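Local coordinates for protein 4-hydroxy-tetrahydrodipicolinate synthase (PDB 6T3T) that probably catalyses the condensation of pyruvate with aspartate-beta-semialdehyde to 4-hydroxy-tetrahydrodipicolinate, a step of lysine biosynthesis, through a Schiff base, as a homotetramer, at residues L102-Y107 with C139-A144; Y133-R138 with K162-S167. All coordinates share one frame; numbering follows the deposited sequence.

Interaction 1: L102-Y107 with C139-A144; sequences LVSPYY and CGVDIA
Cys139 makes the largest share of the contact on its side. Cys139 SG lies 3.7 Å from Val103 CG2, 4.0 Å from Tyr106 CB and 3.8 Å from Ser104 OG. With SG anti to its own carbonyl carbon (chi1 -62°), the thiol is turned toward Val103 and Ser104; a small, weakly polar side chain suits a place lined by both methyl and oxygen groups. Farther along, Val141 CG1 meets Pro105 O at 3.6 Å and also touches Ser104 OG, while Ile143 lays CG1 3.8 Å from Ser104 CB, with its CD1 against the same carbon.

The direct polar link is a single backbone hydrogen bond, Tyr107 N to Cys139 O, 3.1 Å long and nearly straight (164° at the hydrogen). The same carbonyl oxygen also receives a longer CA-H...O contact from Tyr106. A water donates to both Cys139 O and Pro105 O, bridging the backbones. A second water accepts from Ser104 OG and donates to Val141 O, 2.6 Å from each; serine suits this site because its short hydroxyl can supply that proton while CB still packs on Ile143. Gly140 makes the turn out of helix 136-139 with positive phi, which glycine adopts readily.

Tyr107, predicted to belong to the catalytic proton relay, has its polar partner elsewhere: its OH is hydrogen-bonded to Thr44 of the second subunit, and its ring stacks on Tyr106 of that subunit. The Tyr107 N bond thus ties down the backbone of a residue that reaches across the dimer interface, consistent with the predicted relay. Within the barrel the contact joins the C-terminal end of strand 99-103 to the loop between helices 136-139 and 145-154, with Pro105 packed on helix 112-125 and Val103 against Tyr133 of strand 130-134.

Interaction 2: Y133-R138 with K162-S167; sequences YNIPSR and KEAGGS. With SO4 (sulfate ion), chain E.
The Tyr133 ring is sandwiched between aliphatic groups: Ile135 CG2 lies over one face and Lys162 CD over the opposite one, both offset toward the rim, and Ala164 CB sits at the edge in the ring plane. Lys162 CD makes a CH-pi contact 3.6 Å from the centroid of the Tyr133 ring. The lysine chain is extended, with CG anti to the backbone N (chi1 -178°), and runs alongside the tyrosine toward a sulfate, probably from the crystallisation liquor. The ion is hydrogen-bonded to Thr44 OG1 and Thr45 N; its very close approach to Lys162 NZ is doubtful, and any bond from Tyr133 OH is weak and unsettled. Tyr133 is the predicted proton donor/acceptor and Lys162 the predicted Schiff-base residue.

Asn134 and Glu163 pair on the face opposite Tyr133 and Lys162, amide and carboxylate planes 42° apart. Asn134 ND2 donates to the syn lone pair of Glu163 OE2 at 3.0 Å and more weakly to OE1. Gly165 N reaches Glu163 OE2 from above the carboxylate plane at 2.9 Å, so one oxygen is gripped twice; glycine, lacking a side chain, permits this approach. The amide suits its place by also accepting from Ile143 N through OD1.

Parallel-strand hydrogen bonds, Asn134 N to Lys162 O (3.0 Å) and Ala164 N to Asn134 O (2.8 Å), fix the register. Neighbouring strands 130-134 and 158-163 thus end together in the TIM barrel, with strand 99-103 beside Tyr133 and helix 168-177 packing on Glu163 through Arg170 and Leu174.

Overall arrangement
From the N terminus, strand 99-103 leads into 102-107, and the chain then passes through helix 112-125 and strand 130-134 to 133-138. Helix 136-139 carries it directly on to 139-144, where interaction 1 closes its loop. After helix 145-154, strand 158-163 delivers 162-167, and interaction 2 closes a second loop that began inside the first, so the two cross. Asn134 of interaction 2 joins them, its ND2 also hydrogen-bonding Asp142 OD1 of interaction 1. Together they tie the C-terminal ends of three successive barrel strands to the segment following helix 136-139, on a side of the barrel where both contacts also meet the second subunit.

Interaction 1: L102-Y107 with C139-A144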
ATOM      1  N   LEU A 102       4.550  23.485  11.011  1.00 18.39           N
ATOM      2  CA  LEU A 102       4.480  23.578   9.549  1.00 21.66           C
ATOM      3  C   LEU A 102       4.219  22.183   8.958  1.00 19.60           C
ATOM      4  O   LEU A 102       5.124  21.353   8.877  1.00 19.24           O
ATOM      5  CB  LEU A 102       5.765  24.184   8.982  1.00 19.16           C
ATOM      6  CG  LEU A 102       6.122  25.635   9.391  1.00 21.58           C
ATOM      7  CD1 LEU A 102       7.539  26.027   8.926  1.00 18.82           C
ATOM      8  CD2 LEU A 102       5.095  26.643   8.875  1.00 17.82           C
ATOM      9  N   VAL A 103       2.975  21.924   8.562  1.00 18.37           N
ATOM     10  CA  VAL A 103       2.682  20.686   7.845  1.00 19.84           C
ATOM     11  C   VAL A 103       3.435  20.697   6.524  1.00 21.31           C
ATOM     12  O   VAL A 103       3.639  21.755   5.901  1.00 17.62           O
ATOM     13  CB  VAL A 103       1.168  20.548   7.602  1.00 22.38           C
ATOM     14  CG1 VAL A 103       0.706  21.563   6.530  1.00 15.85           C
ATOM     15  CG2 VAL A 103       0.805  19.106   7.178  1.00 16.51           C
ATOM     16  N   SER A 104       3.865  19.512   6.082  1.00 19.82           N
ATOM     17  CA  SER A 104       4.465  19.460   4.765  1.00 21.00           C
ATOM     18  C   SER A 104       3.386  19.783   3.728  1.00 22.12           C
ATOM     19  O   SER A 104       2.196  19.548   3.966  1.00 16.56           O
ATOM     20  CB  SER A 104       5.097  18.089   4.488  1.00 19.54           C
ATOM     21  OG  SER A 104       4.120  17.100   4.519  1.00 28.94           O
ATOM     22  N   PRO A 105       3.770  20.398   2.605  1.00 20.16           N
ATOM     23  CA  PRO A 105       2.805  20.660   1.534  1.00 17.71           C
ATOM     24  C   PRO A 105       1.967  19.436   1.205  1.00 16.50           C
ATOM     25  O   PRO A 105       2.471  18.317   1.114  1.00 19.00           O
ATOM     26  CB  PRO A 105       3.697  21.064   0.356  1.00 18.62           C
ATOM     27  CG  PRO A 105       4.842  21.766   0.997  1.00 14.16           C
ATOM     28  CD  PRO A 105       5.071  21.019   2.328  1.00 20.32           C
ATOM     29  N   TYR A 106       0.670  19.656   1.084  1.00 14.50           N
ATOM     30  CA  TYR A 106      -0.300  18.636   0.730  1.00 16.54           C
ATOM     31  C   TYR A 106      -0.723  18.856  -0.727  1.00 16.93           C
ATOM     32  O   TYR A 106      -0.645  19.976  -1.253  1.00 16.65           O
ATOM     33  CB  TYR A 106      -1.502  18.713   1.683  1.00 15.49           C
ATOM     34  CG  TYR A 106      -1.915  20.156   1.918  1.00 18.60           C
ATOM     35  CD1 TYR A 106      -2.708  20.856   0.986  1.00 21.10           C
ATOM     36  CD2 TYR A 106      -1.407  20.852   2.997  1.00 18.06           C
ATOM     37  CE1 TYR A 106      -3.030  22.195   1.183  1.00 16.54           C
ATOM     38  CE2 TYR A 106      -1.704  22.174   3.198  1.00 22.82           C
ATOM     39  CZ  TYR A 106      -2.510  22.847   2.292  1.00 22.88           C
ATOM     40  OH  TYR A 106      -2.780  24.168   2.523  1.00 21.51           O
ATOM     41  N   TYR A 107      -1.112  17.762  -1.378  1.00 18.24           N
ATOM     42  CA  TYR A 107      -1.757  17.746  -2.697  1.00 21.42           C
ATOM     43  C   TYR A 107      -0.792  17.961  -3.876  1.00 22.88           C
ATOM     44  O   TYR A 107      -0.881  17.237  -4.872  1.00 17.00           O
ATOM     45  CB  TYR A 107      -2.887  18.781  -2.771  1.00 16.58           C
ATOM     46  CG  TYR A 107      -3.654  18.742  -4.094  1.00 20.66           C
ATOM     47  CD1 TYR A 107      -4.388  17.627  -4.458  1.00 23.35           C
ATOM     48  CD2 TYR A 107      -3.659  19.831  -4.954  1.00 27.62           C
ATOM     49  CE1 TYR A 107      -5.094  17.590  -5.659  1.00 24.72           C
ATOM     50  CE2 TYR A 107      -4.375  19.809  -6.147  1.00 30.92           C
ATOM     51  CZ  TYR A 107      -5.073  18.677  -6.496  1.00 27.67           C
ATOM     52  OH  TYR A 107      -5.777  18.651  -7.674  1.00 35.24           O
ATOM     53  N   CYS A 139      -1.165  14.174   3.264  1.00 14.81           N
ATOM     54  CA  CYS A 139      -0.484  15.100   2.379  1.00 16.52           C
ATOM     55  C   CYS A 139      -0.126  14.497   1.038  1.00 16.71           C
ATOM     56  O   CYS A 139      -0.061  15.237   0.048  1.00 23.27           O
ATOM     57  CB  CYS A 139       0.777  15.637   3.063  1.00 16.68           C
ATOM     58  SG  CYS A 139       0.357  16.565   4.560  1.00 21.63           S
ATOM     59  N   GLY A 140       0.063  13.180   0.968  1.00 18.70           N
ATOM     60  CA  GLY A 140       0.540  12.552  -0.247  1.00 20.87           C
ATOM     61  C   GLY A 140       2.041  12.566  -0.413  1.00 23.17           C
ATOM     62  O   GLY A 140       2.526  12.241  -1.501  1.00 25.57           O
ATOM     63  N   VAL A 141       2.786  12.954   0.625  1.00 20.08           N
ATOM     64  CA  VAL A 141       4.240  13.037   0.586  1.00 22.74           C
ATOM     65  C   VAL A 141       4.767  12.846   2.006  1.00 22.11           C
ATOM     66  O   VAL A 141       4.086  13.160   2.986  1.00 20.52           O
ATOM     67  CB  VAL A 141       4.691  14.402  -0.006  1.00 25.62           C
ATOM     68  CG1 VAL A 141       4.730  15.475   1.077  1.00 20.08           C
ATOM     69  CG2 VAL A 141       6.019  14.282  -0.721  1.00 28.20           C
ATOM     70  N   ASP A 142       5.985  12.325   2.113  1.00 21.11           N
ATOM     71  CA  ASP A 142       6.647  12.080   3.388  1.00 22.41           C
ATOM     72  C   ASP A 142       7.881  12.975   3.470  1.00 21.92           C
ATOM     73  O   ASP A 142       8.563  13.191   2.464  1.00 21.88           O
ATOM     74  CB  ASP A 142       7.031  10.588   3.510  1.00 22.22           C
ATOM     75  CG  ASP A 142       7.714  10.238   4.846  1.00 32.53           C
ATOM     76  OD1 ASP A 142       7.020   9.890   5.840  1.00 32.41           O
ATOM     77  OD2 ASP A 142       8.965  10.264   4.890  1.00 35.40           O
ATOM     78  N   ILE A 143       8.174  13.526   4.646  1.00 16.34           N
ATOM     79  CA  ILE A 143       9.444  14.222   4.800  1.00 15.51           C
ATOM     80  C   ILE A 143      10.484  13.155   5.092  1.00 19.53           C
ATOM     81  O   ILE A 143      10.469  12.551   6.164  1.00 21.67           O
ATOM     82  CB  ILE A 143       9.418  15.279   5.908  1.00 19.84           C
ATOM     83  CG1 ILE A 143       8.172  16.172   5.787  1.00 18.25           C
ATOM     84  CG2 ILE A 143      10.719  16.119   5.832  1.00 15.47           C
ATOM     85  CD1 ILE A 143       7.981  17.102   6.992  1.00 14.24           C
ATOM     86  N   ALA A 144      11.348  12.879   4.118  1.00 20.93           N
ATOM     87  CA  ALA A 144      12.393  11.882   4.314  1.00 19.02           C
ATOM     88  C   ALA A 144      13.326  12.287   5.455  1.00 22.35           C
ATOM     89  O   ALA A 144      13.544  13.480   5.722  1.00 19.95           O
ATOM     90  CB  ALA A 144      13.205  11.706   3.032  1.00 20.62           C
TER
HETATM   91  O   HOH W   1       4.290  14.627   5.159  1.00 20.23           O
HETATM   92  O   HOH W   2       1.980  16.821  -1.192  1.00 20.40           O

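Interaction 2: Y133-R138 with K162-S167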
ATOM      1  N   TYR A 133       6.017  18.972  10.388  1.00 20.41           N
ATOM      2  CA  TYR A 133       4.877  18.099  10.623  1.00 15.93           C
ATOM      3  C   TYR A 133       4.744  17.144   9.442  1.00 18.53           C
ATOM      4  O   TYR A 133       4.348  17.548   8.350  1.00 19.31           O
ATOM      5  CB  TYR A 133       3.626  18.929  10.868  1.00 16.80           C
ATOM      6  CG  TYR A 133       2.311  18.209  11.062  1.00 14.50           C
ATOM      7  CD1 TYR A 133       2.246  16.855  11.355  1.00 20.74           C
ATOM      8  CD2 TYR A 133       1.127  18.918  10.975  1.00 23.29           C
ATOM      9  CE1 TYR A 133       1.030  16.221  11.520  1.00 20.09           C
ATOM     10  CE2 TYR A 133      -0.089  18.309  11.151  1.00 20.80           C
ATOM     11  CZ  TYR A 133      -0.142  16.969  11.418  1.00 23.22           C
ATOM     12  OH  TYR A 133      -1.381  16.408  11.575  1.00 26.19           O
ATOM     13  N   ASN A 134       5.120  15.886   9.660  1.00 20.15           N
ATOM     14  CA  ASN A 134       5.091  14.866   8.621  1.00 19.16           C
ATOM     15  C   ASN A 134       3.823  14.042   8.783  1.00 17.81           C
ATOM     16  O   ASN A 134       3.634  13.395   9.817  1.00 20.63           O
ATOM     17  CB  ASN A 134       6.309  13.961   8.695  1.00 17.79           C
ATOM     18  CG  ASN A 134       6.278  12.908   7.625  1.00 23.11           C
ATOM     19  OD1 ASN A 134       6.023  13.222   6.451  1.00 24.39           O
ATOM     20  ND2 ASN A 134       6.444  11.645   8.021  1.00 20.51           N
ATOM     21  N   ILE A 135       2.953  14.073   7.780  1.00 19.01           N
ATOM     22  CA  ILE A 135       1.745  13.250   7.820  1.00 18.67           C
ATOM     23  C   ILE A 135       1.411  12.815   6.395  1.00 19.91           C
ATOM     24  O   ILE A 135       0.576  13.442   5.719  1.00 19.61           O
ATOM     25  CB  ILE A 135       0.577  13.971   8.535  1.00 17.95           C
ATOM     26  CG1 ILE A 135      -0.671  13.075   8.571  1.00 24.02           C
ATOM     27  CG2 ILE A 135       0.296  15.407   7.980  1.00 16.93           C
ATOM     28  CD1 ILE A 135      -1.585  13.402   9.707  1.00 23.31           C
ATOM     29  N   PRO A 136       2.067  11.754   5.901  1.00 16.87           N
ATOM     30  CA  PRO A 136       1.868  11.328   4.509  1.00 18.57           C
ATOM     31  C   PRO A 136       0.457  10.871   4.166  1.00 18.31           C
ATOM     32  O   PRO A 136       0.064  10.987   3.002  1.00 14.89           O
ATOM     33  CB  PRO A 136       2.890  10.184   4.342  1.00 19.34           C
ATOM     34  CG  PRO A 136       3.170   9.702   5.707  1.00 23.61           C
ATOM     35  CD  PRO A 136       3.043  10.909   6.607  1.00 23.40           C
ATOM     36  N   SER A 137      -0.292  10.285   5.108  1.00 19.67           N
ATOM     37  CA  SER A 137      -1.640   9.815   4.779  1.00 19.70           C
ATOM     38  C   SER A 137      -2.560  10.963   4.355  1.00 20.80           C
ATOM     39  O   SER A 137      -3.489  10.763   3.562  1.00 19.71           O
ATOM     40  CB  SER A 137      -2.232   9.067   5.969  1.00 19.14           C
ATOM     41  OG  SER A 137      -2.270   9.930   7.092  1.00 21.12           O
ATOM     42  N   ARG A 138      -2.317  12.168   4.856  1.00 15.49           N
ATOM     43  CA  ARG A 138      -3.109  13.330   4.479  1.00 16.33           C
ATOM     44  C   ARG A 138      -2.488  14.166   3.371  1.00 21.64           C
ATOM     45  O   ARG A 138      -3.218  14.811   2.612  1.00 19.19           O
ATOM     46  CB  ARG A 138      -3.303  14.240   5.683  1.00 19.46           C
ATOM     47  CG  ARG A 138      -4.307  13.739   6.681  1.00 23.88           C
ATOM     48  CD  ARG A 138      -4.316  14.625   7.882  1.00 20.50           C
ATOM     49  NE  ARG A 138      -5.192  14.084   8.893  1.00 27.52           N
ATOM     50  CZ  ARG A 138      -6.488  14.363   8.952  1.00 30.77           C
ATOM     51  NH1 ARG A 138      -7.026  15.166   8.052  1.00 23.66           N
ATOM     52  NH2 ARG A 138      -7.244  13.837   9.905  1.00 28.06           N
ATOM     53  N   LYS A 162       6.638  17.009  14.520  1.00 14.16           N
ATOM     54  CA  LYS A 162       5.483  16.181  14.823  1.00 15.84           C
ATOM     55  C   LYS A 162       5.483  15.063  13.795  1.00 17.94           C
ATOM     56  O   LYS A 162       5.157  15.271  12.624  1.00 17.70           O
ATOM     57  CB  LYS A 162       4.197  16.992  14.765  1.00 18.22           C
ATOM     58  CG  LYS A 162       2.951  16.197  15.129  1.00 17.74           C
ATOM     59  CD  LYS A 162       1.696  16.997  14.770  1.00 20.46           C
ATOM     60  CE  LYS A 162       0.426  16.207  15.073  1.00 20.12           C
ATOM     61  NZ  LYS A 162      -0.803  17.015  14.830  1.00 24.80           N
ATOM     62  N   GLU A 163       5.874  13.877  14.219  1.00 21.29           N
ATOM     63  CA  GLU A 163       5.982  12.738  13.321  1.00 20.25           C
ATOM     64  C   GLU A 163       4.651  11.990  13.333  1.00 20.34           C
ATOM     65  O   GLU A 163       4.260  11.392  14.344  1.00 19.66           O
ATOM     66  CB  GLU A 163       7.154  11.843  13.713  1.00 18.80           C
ATOM     67  CG  GLU A 163       7.290  10.606  12.846  1.00 22.13           C
ATOM     68  CD  GLU A 163       7.300  10.927  11.357  1.00 21.85           C
ATOM     69  OE1 GLU A 163       7.934  11.902  10.940  1.00 21.95           O
ATOM     70  OE2 GLU A 163       6.648  10.197  10.597  1.00 25.03           O
ATOM     71  N   ALA A 164       3.906  12.101  12.237  1.00 20.00           N
ATOM     72  CA  ALA A 164       2.624  11.427  12.115  1.00 17.26           C
ATOM     73  C   ALA A 164       2.621  10.516  10.888  1.00 19.96           C
ATOM     74  O   ALA A 164       1.608  10.371  10.202  1.00 21.13           O
ATOM     75  CB  ALA A 164       1.484  12.442  12.092  1.00 19.51           C
ATOM     76  N   GLY A 165       3.771   9.923  10.580  1.00 23.34           N
ATOM     77  CA  GLY A 165       3.816   8.945   9.509  1.00 20.82           C
ATOM     78  C   GLY A 165       3.297   7.552   9.846  1.00 25.37           C
ATOM     79  O   GLY A 165       3.349   6.667   8.990  1.00 22.33           O
ATOM     80  N   GLY A 166       2.828   7.315  11.071  1.00 26.39           N
ATOM     81  CA  GLY A 166       2.338   6.000  11.455  1.00 23.83           C
ATOM     82  C   GLY A 166       3.385   4.908  11.558  1.00 26.09           C
ATOM     83  O   GLY A 166       3.039   3.726  11.568  1.00 27.27           O
ATOM     84  N   SER A 167       4.657   5.262  11.672  1.00 24.35           N
ATOM     85  CA  SER A 167       5.748   4.298  11.653  1.00 25.27           C
ATOM     86  C   SER A 167       6.692   4.614  12.802  1.00 23.67           C
ATOM     87  O   SER A 167       7.320   5.683  12.808  1.00 21.50           O
ATOM     88  CB  SER A 167       6.484   4.336  10.304  1.00 23.89           C
ATOM     89  OG  SER A 167       7.811   3.835  10.408  1.00 27.21           O
TER
HETATM   90  S   SO4 E 401      -3.092  18.885  13.939  1.00 36.42           S
HETATM   91  O1  SO4 E 401      -4.360  19.417  14.449  1.00 32.91           O
HETATM   92  O2  SO4 E 401      -1.936  19.563  14.509  1.00 29.15           O
HETATM   93  O3  SO4 E 401      -2.996  19.144  12.507  1.00 35.25           O
HETATM   94  O4  SO4 E 401      -3.045  17.468  14.271  1.00 44.56           O
HETATM   95  O   HOH W   3       0.426   9.722   8.089  1.00 22.09           O